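Local coordinates for protein alpha-1,2-mannosyltransferase (Ktr4), putative (Neosartorya fumigata, PDB 7BOP) that belongs to a glycosyltransferase family of the GT-A clan and holds guanosine-5'-diphosphate and a manganese ion in a shared pocket, at residues Lys239-Leu242 with Ala243-Ser247; Asp289-Gly293 with Glu294-Ala298; Gly307-Tyr311 with Glu312-Asp316; Phe225-Pro228 with Lys229-Pro232. One frame throughout, in Å; residues are numbered along the deposited sequence.

Contact 1. Residues Lys239-Leu242 with Ala243-Ser247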
# COMPACT_ATOMS: atom_id res chain seq x y z
N LYS A 239 12.87 -5.72 16.19
CA LYS A 239 12.96 -6.04 17.62
C LYS A 239 14.05 -5.24 18.35
O LYS A 239 13.86 -4.86 19.50
CB LYS A 239 13.17 -7.54 17.84
CG LYS A 239 11.92 -8.37 17.60
CD LYS A 239 12.25 -9.85 17.48
CE LYS A 239 12.69 -10.45 18.78
NZ LYS A 239 13.00 -11.89 18.64
N LYS A 240 15.17 -5.00 17.67
CA LYS A 240 16.23 -4.13 18.19
C LYS A 240 15.73 -2.70 18.42
O LYS A 240 15.94 -2.11 19.48
CB LYS A 240 17.45 -4.12 17.25
CG LYS A 240 18.22 -5.44 17.24
CD LYS A 240 19.16 -5.55 16.06
CE LYS A 240 20.30 -4.54 16.13
NZ LYS A 240 21.22 -4.66 14.96
N PHE A 241 15.03 -2.16 17.42
CA PHE A 241 14.41 -0.86 17.54
C PHE A 241 13.44 -0.77 18.72
O PHE A 241 13.46 0.21 19.48
CB PHE A 241 13.69 -0.49 16.24
CG PHE A 241 13.02 0.84 16.28
CD1 PHE A 241 13.78 2.00 16.21
CD2 PHE A 241 11.64 0.93 16.42
CE1 PHE A 241 13.17 3.24 16.26
CE2 PHE A 241 11.03 2.17 16.48
CZ PHE A 241 11.79 3.33 16.39
N LEU A 242 12.58 -1.79 18.86
CA LEU A 242 11.61 -1.82 19.95
C LEU A 242 12.28 -1.89 21.32
O LEU A 242 11.84 -1.21 22.24
CB LEU A 242 10.62 -2.98 19.80
CG LEU A 242 9.61 -2.92 18.65
CD1 LEU A 242 8.89 -4.25 18.55
CD2 LEU A 242 8.61 -1.80 18.83
N ALA A 243 13.34 -2.68 21.45
CA ALA A 243 14.08 -2.78 22.72
C ALA A 243 14.70 -1.43 23.12
O ALA A 243 14.76 -1.11 24.31
CB ALA A 243 15.15 -3.86 22.64
N ALA A 244 15.14 -0.66 22.13
CA ALA A 244 15.65 0.69 22.36
C ALA A 244 14.56 1.75 22.60
O ALA A 244 14.86 2.82 23.15
CB ALA A 244 16.52 1.12 21.19
N ASN A 245 13.32 1.47 22.20
CA ASN A 245 12.20 2.42 22.33
C ASN A 245 10.93 1.74 22.86
O ASN A 245 9.93 1.65 22.16
CB ASN A 245 11.93 3.07 20.96
CG ASN A 245 13.16 3.76 20.39
OD1 ASN A 245 13.41 4.93 20.68
ND2 ASN A 245 13.91 3.06 19.56
N PRO A 246 10.96 1.27 24.12
CA PRO A 246 9.83 0.49 24.65
C PRO A 246 8.51 1.23 24.82
O PRO A 246 7.46 0.58 24.89
CB PRO A 246 10.35 -0.02 26.01
CG PRO A 246 11.50 0.86 26.36
CD PRO A 246 12.10 1.31 25.06
N SER A 247 8.52 2.56 24.86
CA SER A 247 7.28 3.33 24.95
C SER A 247 6.55 3.46 23.60
O SER A 247 5.42 3.91 23.57
CB SER A 247 7.55 4.72 25.52
OG SER A 247 8.28 5.53 24.62

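Contact 2. Residues Asp289-Gly293 with Glu294-Ala298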
# COMPACT_ATOMS: atom_id res chain seq x y z
N ASP A 289 0.40 12.06 8.32
CA ASP A 289 0.90 12.44 9.64
C ASP A 289 1.22 11.25 10.55
O ASP A 289 1.96 11.42 11.51
CB ASP A 289 -0.05 13.40 10.34
CG ASP A 289 -0.15 14.75 9.64
OD1 ASP A 289 0.78 15.12 8.89
OD2 ASP A 289 -1.16 15.42 9.83
N PHE A 290 0.68 10.06 10.26
CA PHE A 290 1.16 8.86 10.96
C PHE A 290 2.62 8.60 10.63
O PHE A 290 3.44 8.46 11.53
CB PHE A 290 0.35 7.61 10.59
CG PHE A 290 0.98 6.35 11.09
CD1 PHE A 290 0.99 6.06 12.45
CD2 PHE A 290 1.62 5.47 10.21
CE1 PHE A 290 1.61 4.91 12.93
CE2 PHE A 290 2.24 4.32 10.68
CZ PHE A 290 2.23 4.04 12.04
N PHE A 291 2.93 8.56 9.34
CA PHE A 291 4.27 8.24 8.87
C PHE A 291 5.28 9.34 9.21
O PHE A 291 6.44 9.06 9.47
CB PHE A 291 4.26 7.96 7.37
CG PHE A 291 3.42 6.77 6.99
CD1 PHE A 291 3.88 5.47 7.21
CD2 PHE A 291 2.15 6.94 6.45
CE1 PHE A 291 3.10 4.36 6.88
CE2 PHE A 291 1.36 5.84 6.12
CZ PHE A 291 1.84 4.54 6.34
N ARG A 292 4.81 10.59 9.23
CA ARG A 292 5.63 11.73 9.69
C ARG A 292 5.87 11.72 11.19
O ARG A 292 6.75 12.41 11.66
CB ARG A 292 4.97 13.06 9.34
CG ARG A 292 4.95 13.38 7.86
CD ARG A 292 3.89 14.43 7.58
NE ARG A 292 3.88 14.80 6.18
CZ ARG A 292 2.84 15.34 5.54
NH1 ARG A 292 1.69 15.59 6.17
NH2 ARG A 292 2.95 15.63 4.25
N GLY A 293 5.07 10.97 11.94
CA GLY A 293 5.15 10.93 13.39
C GLY A 293 6.46 10.39 13.93
O GLY A 293 7.25 9.75 13.21
N GLU A 294 6.69 10.67 15.21
CA GLU A 294 7.92 10.30 15.89
C GLU A 294 8.22 8.81 15.76
O GLU A 294 9.32 8.43 15.41
CB GLU A 294 7.83 10.65 17.39
CG GLU A 294 9.12 10.38 18.16
CD GLU A 294 8.99 10.61 19.67
OE1 GLU A 294 8.04 11.29 20.12
OE2 GLU A 294 9.85 10.08 20.41
N GLN A 295 7.22 7.99 16.06
CA GLN A 295 7.41 6.55 16.17
C GLN A 295 7.77 5.95 14.82
O GLN A 295 8.84 5.35 14.66
CB GLN A 295 6.18 5.87 16.76
CG GLN A 295 5.92 6.18 18.23
CD GLN A 295 5.22 7.51 18.46
OE1 GLN A 295 4.70 8.14 17.53
NE2 GLN A 295 5.22 7.96 19.71
N TYR A 296 6.89 6.12 13.83
CA TYR A 296 7.13 5.53 12.52
C TYR A 296 8.41 6.06 11.89
O TYR A 296 9.20 5.29 11.34
CB TYR A 296 5.97 5.72 11.53
CG TYR A 296 6.31 5.05 10.22
CD1 TYR A 296 7.00 5.75 9.23
CD2 TYR A 296 6.05 3.70 10.02
CE1 TYR A 296 7.38 5.14 8.05
CE2 TYR A 296 6.43 3.07 8.84
CZ TYR A 296 7.08 3.80 7.86
OH TYR A 296 7.47 3.20 6.70
N ASP A 297 8.61 7.37 11.93
CA ASP A 297 9.77 7.93 11.26
C ASP A 297 11.08 7.51 11.92
O ASP A 297 12.06 7.32 11.23
CB ASP A 297 9.69 9.45 11.15
CG ASP A 297 10.62 10.00 10.11
OD1 ASP A 297 10.66 9.47 8.97
OD2 ASP A 297 11.33 10.96 10.43
N ALA A 298 11.09 7.38 13.25
CA ALA A 298 12.26 6.83 13.95
C ALA A 298 12.53 5.38 13.51
O ALA A 298 13.68 4.99 13.31
CB ALA A 298 12.08 6.90 15.46
O HOH W 1 4.37 7.59 13.94
O HOH W 2 8.93 13.30 9.63

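Contact 3. Residues Gly307-Tyr311 with Glu312-Asp316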
# COMPACT_ATOMS: atom_id res chain seq x y z
N GLY A 307 20.62 -0.76 6.79
CA GLY A 307 21.07 -1.05 5.43
C GLY A 307 20.23 -2.02 4.62
O GLY A 307 20.48 -2.20 3.42
N GLY A 308 19.23 -2.63 5.25
CA GLY A 308 18.42 -3.66 4.62
C GLY A 308 17.56 -3.27 3.43
O GLY A 308 17.16 -4.14 2.67
N PHE A 309 17.30 -1.97 3.24
CA PHE A 309 16.70 -1.52 1.97
C PHE A 309 17.59 -1.82 0.76
O PHE A 309 17.08 -1.97 -0.35
CB PHE A 309 16.34 -0.02 2.00
CG PHE A 309 15.16 0.28 2.88
CD1 PHE A 309 13.90 -0.25 2.59
CD2 PHE A 309 15.29 1.09 4.01
CE1 PHE A 309 12.81 0.02 3.41
CE2 PHE A 309 14.20 1.36 4.83
CZ PHE A 309 12.96 0.82 4.54
N PHE A 310 18.91 -1.89 0.98
CA PHE A 310 19.87 -2.16 -0.09
C PHE A 310 20.54 -3.52 0.01
O PHE A 310 20.66 -4.19 -1.00
CB PHE A 310 20.90 -1.03 -0.16
CG PHE A 310 20.27 0.26 -0.51
CD1 PHE A 310 19.96 0.55 -1.83
CD2 PHE A 310 19.87 1.14 0.48
CE1 PHE A 310 19.32 1.73 -2.16
CE2 PHE A 310 19.25 2.33 0.16
CZ PHE A 310 18.96 2.62 -1.17
N TYR A 311 20.97 -3.92 1.20
CA TYR A 311 21.63 -5.23 1.37
C TYR A 311 20.65 -6.39 1.36
O TYR A 311 21.03 -7.54 1.10
CB TYR A 311 22.49 -5.27 2.64
CG TYR A 311 23.48 -4.12 2.76
CD1 TYR A 311 24.21 -3.66 1.65
CD2 TYR A 311 23.69 -3.48 3.98
CE1 TYR A 311 25.12 -2.62 1.76
CE2 TYR A 311 24.59 -2.43 4.11
CZ TYR A 311 25.30 -2.00 3.00
OH TYR A 311 26.19 -0.97 3.12
N GLU A 312 19.38 -6.10 1.65
CA GLU A 312 18.29 -7.03 1.42
C GLU A 312 17.35 -6.30 0.47
O GLU A 312 17.79 -5.34 -0.16
CB GLU A 312 17.66 -7.46 2.76
CG GLU A 312 18.63 -8.32 3.56
CD GLU A 312 18.17 -8.64 4.97
OE1 GLU A 312 16.95 -8.64 5.27
OE2 GLU A 312 19.06 -8.94 5.80
N ARG A 313 16.10 -6.73 0.34
CA ARG A 313 15.16 -6.02 -0.53
C ARG A 313 13.88 -5.76 0.24
O ARG A 313 12.79 -6.16 -0.16
CB ARG A 313 14.90 -6.83 -1.81
CG ARG A 313 14.32 -6.00 -2.96
CD ARG A 313 13.17 -6.70 -3.65
NE ARG A 313 12.02 -6.84 -2.75
CZ ARG A 313 10.82 -7.31 -3.09
NH1 ARG A 313 10.57 -7.71 -4.33
NH2 ARG A 313 9.87 -7.38 -2.16
N TRP A 314 14.03 -5.07 1.37
CA TRP A 314 12.90 -4.76 2.24
C TRP A 314 11.88 -3.96 1.47
O TRP A 314 12.17 -2.84 1.04
CB TRP A 314 13.36 -3.96 3.47
CG TRP A 314 14.25 -4.72 4.43
CD1 TRP A 314 14.47 -6.07 4.46
CD2 TRP A 314 15.01 -4.17 5.51
NE1 TRP A 314 15.34 -6.39 5.47
CE2 TRP A 314 15.68 -5.24 6.14
CE3 TRP A 314 15.21 -2.87 5.99
CZ2 TRP A 314 16.52 -5.06 7.24
CZ3 TRP A 314 16.05 -2.69 7.08
CH2 TRP A 314 16.70 -3.77 7.69
N GLY A 315 10.69 -4.54 1.27
CA GLY A 315 9.60 -3.85 0.59
C GLY A 315 9.00 -2.77 1.47
O GLY A 315 9.02 -2.87 2.70
N ASP A 316 8.46 -1.72 0.85
CA ASP A 316 7.67 -0.74 1.60
C ASP A 316 6.39 -1.34 2.19
O ASP A 316 5.89 -0.87 3.21
CB ASP A 316 7.34 0.49 0.75
CG ASP A 316 6.63 0.15 -0.52
OD1 ASP A 316 7.31 -0.23 -1.48
OD2 ASP A 316 5.39 0.25 -0.55
O HOH W 3 14.32 -2.75 -1.02

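Contact 4. Residues Phe225-Pro228 with Lys229-Pro232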
# COMPACT_ATOMS: atom_id res chain seq x y z
N PHE A 225 1.11 -12.80 1.95
CA PHE A 225 2.45 -13.24 2.36
C PHE A 225 3.51 -12.62 1.44
O PHE A 225 3.24 -12.28 0.28
CB PHE A 225 2.54 -14.78 2.32
CG PHE A 225 1.75 -15.44 3.40
CD1 PHE A 225 2.31 -15.68 4.64
CD2 PHE A 225 0.42 -15.80 3.20
CE1 PHE A 225 1.58 -16.29 5.66
CE2 PHE A 225 -0.32 -16.40 4.21
CZ PHE A 225 0.26 -16.64 5.44
N ASP A 226 4.71 -12.43 1.97
CA ASP A 226 5.85 -11.97 1.19
C ASP A 226 6.85 -13.11 1.01
O ASP A 226 6.72 -14.18 1.61
CB ASP A 226 6.54 -10.78 1.85
CG ASP A 226 7.10 -9.77 0.84
OD1 ASP A 226 7.37 -10.15 -0.32
OD2 ASP A 226 7.27 -8.59 1.22
N ASP A 227 7.85 -12.85 0.18
CA ASP A 227 9.00 -13.73 0.04
C ASP A 227 9.96 -13.50 1.22
O ASP A 227 10.57 -12.43 1.31
CB ASP A 227 9.69 -13.42 -1.29
CG ASP A 227 10.90 -14.29 -1.55
OD1 ASP A 227 11.23 -15.17 -0.73
OD2 ASP A 227 11.55 -14.08 -2.59
N PRO A 228 10.13 -14.50 2.11
CA PRO A 228 11.06 -14.35 3.25
C PRO A 228 12.49 -13.97 2.87
O PRO A 228 13.16 -13.30 3.66
CB PRO A 228 11.06 -15.73 3.92
CG PRO A 228 9.89 -16.46 3.37
CD PRO A 228 9.56 -15.86 2.04
N LYS A 229 12.94 -14.38 1.68
CA LYS A 229 14.30 -14.05 1.21
C LYS A 229 14.54 -12.55 1.02
O LYS A 229 15.69 -12.13 1.00
CB LYS A 229 14.60 -14.74 -0.12
CG LYS A 229 14.66 -16.26 -0.01
CD LYS A 229 15.11 -16.92 -1.31
CE LYS A 229 14.20 -16.59 -2.49
NZ LYS A 229 12.77 -16.93 -2.26
N THR A 230 13.48 -11.77 0.84
CA THR A 230 13.62 -10.31 0.70
C THR A 230 13.74 -9.58 2.04
O THR A 230 14.14 -8.41 2.05
CB THR A 230 12.44 -9.68 -0.08
OG1 THR A 230 11.22 -9.86 0.63
CG2 THR A 230 12.31 -10.33 -1.46
N VAL A 231 13.41 -10.26 3.15
CA VAL A 231 13.30 -9.62 4.47
C VAL A 231 13.92 -10.39 5.66
O VAL A 231 13.44 -10.25 6.78
CB VAL A 231 11.82 -9.29 4.80
CG1 VAL A 231 11.27 -8.22 3.86
CG2 VAL A 231 10.93 -10.53 4.76
N PRO A 232 15.01 -11.16 5.45
CA PRO A 232 15.43 -12.03 6.56
C PRO A 232 15.81 -11.33 7.88
O PRO A 232 15.51 -11.88 8.93
CB PRO A 232 16.60 -12.83 5.98
CG PRO A 232 17.10 -12.02 4.85
CD PRO A 232 15.87 -11.38 4.27
O HOH W 4 9.77 -7.35 0.81

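Contact 1. Residues Lys239-Leu242 with Ala243-Ser247
Asn245 turns its side-chain amide back over the last turn of the helix and donates a hydrogen bond from ND2 to Phe241 O at 2.9 Å. The bond is fairly straight (162° at the hydrogen), and the acceptor lies close to the plane of the amide. With Asn245 CG beside its backbone N (chi1 -57°), the amide also comes over one face of the Phe241 ring, where Asn245 ND2 stands 3.4 Å from Phe241 CE1, offset toward the rim, the two planes 35° apart. Here helix 234-244 ends: Asn245 is the first residue to leave helical angles, and asparagine suits the place because its main-chain N reaches Phe241 O only weakly, while the side-chain amide gives this carbonyl a straighter bond. Leu242 O receives Asn245 N at 3.1 Å, while Pro246, which has no N-H, cannot carry the helical bonding on to this oxygen. Regular bonding still runs through Ala243, whose N meets Lys239 O at 3.0 Å; its methyl suits an exposed turn. Leu242 rests its side chain on Leu326 and Phe327 of helix 316-327, as suits a branched apolar residue, while the ring of Phe241 meets that of His302.

Contact 2. Residues Asp289-Gly293 with Glu294-Ala298
Phe291 drives the edge of its ring into the face of Tyr296, CD1 lying over the ring centre and 3.6 Å from Tyr296 CE1. The planes stand almost perpendicular (88°), as an edge-to-face pair requires; chi1 of -179°, CG anti to the backbone N, carries the Tyr296 ring back to the preceding helix, and chi2 near -89° turns its face to Phe291. Phe290 completes the tight side as an aromatic cluster: its CE2 is 3.9 Å from Tyr296 CD2. Tyrosine suits this buried place because its ring packs among the phenylalanines while OH finds Ser175 O. The cluster fills the corner between helix 288-292 and helix 294-306, with Gly293 at the N-cap of the second. Gly293 O takes Asp297 N at 3.0 Å, and a water donates to Phe290 O and accepts from Tyr296 N, its oxygen 2.9 Å from that N, bridging the two groups. On the solvent side packing gives way to polar chains and water. A second water donates to Arg292 O at 3.1 Å and only weakly to Asp297 OD2, whereas Asp297 OD1 is held by Tyr179 and Lys180. Exposed Glu294 touches the preceding segment only near its CB, and its OE2 meets Tyr248 OH.

Contact 3. Residues Gly307-Tyr311 with Glu312-Asp316
Trp314 lays the face of its indole on the backbone of Gly308, whose CA sits 3.3 Å from the centroid of the six-membered ring, practically on the ring normal. In this CH-pi contact Gly308, having no side chain, lets the indole come down directly on its CA. Trp314 CG, beside the backbone N and anti to the carbonyl carbon (chi1 -66°), together with chi2 lays the indole back over it. The edge of the same indole meets the face of Phe309, CE3 lying over that ring's centre with the planes at 75°. Trp314 NE1 donates to Glu312 OE1 at 2.8 Å, arriving from above the carboxylate plane, while Thr233 holds OE2. Residues 307-316 link helix 294-306 to helix 316-327. Gly307, with positive phi (94°), ends the first, and Gly315 stands at the N-cap of the second. Between them runs a short, weakly bonded helical turn, in which Gly307 O accepts both Phe310 N and Tyr311 N from opposite faces of its plane and Glu312 N reaches Gly308 O only weakly, at 3.1 Å. A water donates to Phe309 O at 2.9 Å and to Trp314 O at 3.0 Å. Leu303 and Ala306 also touch the Trp314 side chain.

Contact 4. Residues Phe225-Pro228 with Lys229-Pro232
Asp226 reaches Thr230 through a water that donates to its OD2 and to Thr230 OG1; directly, Asp226 OD1 and Thr230 OG1 stay 4.0 Å apart. Asp226 OD1 instead receives the backbone N of Asp227 at 2.8 Å, which fixes the carboxylate close to its own chain. Asp227 OD1 is gripped from opposite faces of the carboxylate plane, by Lys229 NZ at 2.8 Å in a salt bridge and by Lys229 N at 3.1 Å. The lysine reaches so near a neighbour because its chain folds back at its last two torsions (chi3 -59°, chi4 -56°). Lys158 makes a second salt bridge with Asp227 at OD2, so the negative charge is probably well compensated. The carbonyl O of Asp227 is held twice by Thr230: OG1 donates in the carbonyl plane at 2.7 Å, and N comes from above it at 3.0 Å. A threonine suits this place, its hydroxyl donating to Asp227 O and accepting from the water. Pro228 then starts the turn, a position where no N-H is called for; its O accepts Val231 N at 3.1 Å, and its ring rests on His267 and Ala270 of helix 265-270. The Asp227 side chain bonded to Lys229 N makes an Asx turn, leading into a short 3-10 turn in the loop between strand 218-224 and helix 234-244.

The four contacts form two touching pairs. Contacts 1 and 2 meet where Phe241 CE1 lies 3.5 Å from Ala298 O, bringing the end of helix 234-244 against the start of helix 294-306. Contacts 3 and 4, with centres about 10 Å apart, are joined by a probable hydrogen bond from Arg313 N to Thr230 O at 3.1 Å, and Pro232 packs on Glu312. Helix 294-306 carries the chain from contact 2 to contact 3, yet their nearest atoms remain about 6 Å apart. Contact 3 comes near the nucleotide pocket: the Arg313 side chain is about 6 Å from guanosine-5'-diphosphate. Contact 1, about 20 Å from contact 3 between centres, is a surface feature.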